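Local coordinates for protein aminoglycoside 6-adenylyltransferase (PDB 2PBE) that adenylates streptomycin and streptidine on the 6-hydroxyl with ATP or GTP as nucleotide donor, and so mediates bacterial resistance to streptomycin, at residues S244-Y249 and K276-I281. Residues are numbered along the deposited sequence; the frame is centred on the assembly and turned at random.
Sequences SLFTCY and KYTEGI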
loop_
_atom_site.group_PDB
_atom_site.type_symbol
_atom_site.label_atom_id
_atom_site.label_comp_id
_atom_site.label_asym_id
_atom_site.label_seq_id
_atom_site.Cartn_x
_atom_site.Cartn_y
_atom_site.Cartn_z
ATOM N N SER A 244 18.017 10.311 11.719
ATOM C CA SER A 244 16.835 9.859 10.998
ATOM C C SER A 244 16.967 10.184 9.512
ATOM O O SER A 244 16.688 9.347 8.667
ATOM C CB SER A 244 15.581 10.538 11.544
ATOM O OG SER A 244 15.214 10.011 12.806
ATOM N N LEU A 245 17.399 11.407 9.209
ATOM C CA LEU A 245 17.556 11.864 7.824
ATOM C C LEU A 245 18.599 11.079 7.059
ATOM O O LEU A 245 18.363 10.651 5.927
ATOM C CB LEU A 245 17.930 13.348 7.795
ATOM C CG LEU A 245 18.137 13.900 6.379
ATOM C CD1 LEU A 245 16.817 13.937 5.624
ATOM C CD2 LEU A 245 18.732 15.290 6.478
ATOM N N PHE A 246 19.769 10.914 7.663
ATOM C CA PHE A 246 20.812 10.160 6.991
ATOM C C PHE A 246 20.375 8.722 6.789
ATOM O O PHE A 246 20.761 8.096 5.805
ATOM C CB PHE A 246 22.121 10.204 7.769
ATOM C CG PHE A 246 22.740 11.575 7.845
ATOM C CD1 PHE A 246 22.576 12.514 6.801
ATOM C CD2 PHE A 246 23.543 11.918 8.943
ATOM C CE1 PHE A 246 23.216 13.790 6.861
ATOM C CE2 PHE A 246 24.190 13.181 9.024
ATOM C CZ PHE A 246 24.024 14.119 7.980
ATOM N N THR A 247 19.571 8.212 7.715
ATOM C CA THR A 247 19.075 6.842 7.614
ATOM C C THR A 247 18.172 6.737 6.377
ATOM O O THR A 247 18.262 5.765 5.636
ATOM C CB THR A 247 18.345 6.424 8.925
ATOM O OG1 THR A 247 19.306 6.376 9.988
ATOM C CG2 THR A 247 17.671 5.042 8.791
ATOM N N CYS A 248 17.324 7.737 6.154
ATOM C CA CYS A 248 16.464 7.763 4.975
ATOM C C CYS A 248 17.350 7.817 3.728
ATOM O O CYS A 248 17.043 7.208 2.703
ATOM C CB CYS A 248 15.553 8.981 5.008
ATOM S SG CYS A 248 14.333 8.923 6.348
ATOM N N TYR A 249 18.455 8.550 3.824
ATOM C CA TYR A 249 19.412 8.663 2.720
ATOM C C TYR A 249 19.909 7.284 2.325
ATOM O O TYR A 249 19.794 6.866 1.166
ATOM C CB TYR A 249 20.632 9.512 3.134
ATOM C CG TYR A 249 20.450 11.006 2.990
ATOM C CD1 TYR A 249 19.149 11.577 2.942
ATOM C CD2 TYR A 249 21.569 11.871 2.892
ATOM C CE1 TYR A 249 18.965 12.960 2.799
ATOM C CE2 TYR A 249 21.397 13.286 2.739
ATOM C CZ TYR A 249 20.083 13.818 2.694
ATOM O OH TYR A 249 19.873 15.174 2.534
ATOM N N LYS A 276 26.896 15.673 -1.217
ATOM C CA LYS A 276 27.992 16.634 -1.044
ATOM C C LYS A 276 27.467 17.827 -0.269
ATOM O O LYS A 276 28.073 18.297 0.698
ATOM C CB LYS A 276 28.533 17.145 -2.392
ATOM C CG LYS A 276 29.289 16.132 -3.246
ATOM C CD LYS A 276 29.882 16.835 -4.479
ATOM C CE LYS A 276 30.461 15.843 -5.474
ATOM N NZ LYS A 276 31.046 16.535 -6.646
ATOM N N TYR A 277 26.310 18.296 -0.701
ATOM C CA TYR A 277 25.674 19.443 -0.092
ATOM C C TYR A 277 25.395 19.307 1.403
ATOM O O TYR A 277 26.006 20.014 2.210
ATOM C CB TYR A 277 24.390 19.745 -0.855
ATOM C CG TYR A 277 23.609 20.903 -0.288
ATOM C CD1 TYR A 277 24.072 22.240 -0.410
ATOM C CD2 TYR A 277 22.394 20.669 0.407
ATOM C CE1 TYR A 277 23.334 23.327 0.156
ATOM C CE2 TYR A 277 21.648 21.741 0.969
ATOM C CZ TYR A 277 22.120 23.057 0.842
ATOM O OH TYR A 277 21.379 24.070 1.401
ATOM N N THR A 278 24.505 18.404 1.799
ATOM C CA THR A 278 24.221 18.290 3.228
ATOM C C THR A 278 25.455 17.893 4.043
ATOM O O THR A 278 25.520 18.146 5.248
ATOM C CB THR A 278 23.056 17.313 3.533
ATOM O OG1 THR A 278 23.582 16.060 3.984
ATOM C CG2 THR A 278 22.199 17.090 2.306
ATOM N N GLU A 279 26.445 17.300 3.385
ATOM C CA GLU A 279 27.666 16.926 4.073
ATOM C C GLU A 279 28.401 18.231 4.367
ATOM O O GLU A 279 28.957 18.412 5.446
ATOM C CB GLU A 279 28.515 16.013 3.190
ATOM C CG GLU A 279 29.097 14.801 3.926
ATOM C CD GLU A 279 29.429 13.619 3.001
ATOM O OE1 GLU A 279 30.130 13.816 1.977
ATOM O OE2 GLU A 279 29.002 12.481 3.304
ATOM N N GLY A 280 28.375 19.150 3.399
ATOM C CA GLY A 280 29.040 20.430 3.568
ATOM C C GLY A 280 28.536 21.191 4.773
ATOM O O GLY A 280 29.301 21.768 5.539
ATOM N N ILE A 281 27.225 21.162 4.951
ATOM C CA ILE A 281 26.573 21.856 6.055
ATOM C C ILE A 281 26.664 21.117 7.397
ATOM O O ILE A 281 26.836 21.752 8.447
ATOM C CB ILE A 281 25.101 22.131 5.675
ATOM C CG1 ILE A 281 25.090 23.161 4.537
ATOM C CG2 ILE A 281 24.282 22.578 6.891
ATOM C CD1 ILE A 281 23.797 23.211 3.795
#
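The rings of Phe246 and Tyr249 both meet Thr278. At Phe246 the threonine OG1 lies at the ring edge, near the ring plane, 3.7 Å from CE1. At Tyr249 the methyl carbon CG2 of Thr278 sits in plane at the phenol edge, whereas OG1 approaches that ring obliquely, 3.7 Å from CE2. This is a helix-helix contact in the C-terminal helical part of the nucleotidyltransferase, where helix 270-283 packs against helix 238-263 through one small side chain set against two aromatic ones. The backbones stay well apart, the CA atoms of Phe246 and Thr278 being 9.6 Å from each other, and the aromatic side chains bridge the distance.

Both rings leave helix 238-263 with CG anti to the carbonyl carbon and beside the backbone N (chi1 -66° in Phe246, -84° in Tyr249), a torsion that carries each of them out across the gap between the helices. Three residues apart on their helix, they both reach the branched end of Thr278. No hydrogen bond joins the two segments; the contact is van der Waals packing. The hydroxyl of the buried Tyr249 is hydrogen-bonded instead to Ser165 OG on helix 151-173, a bond that ties the phenol end to a third helix. Val169 of that helix also touches Thr278, and Tyr282, further along helix 270-283, meets the Phe246 ring edge-to-face. Of the two threonine branches, CG2 touches the phenol alone, its carbon 3.9 Å from CE2 of Tyr249.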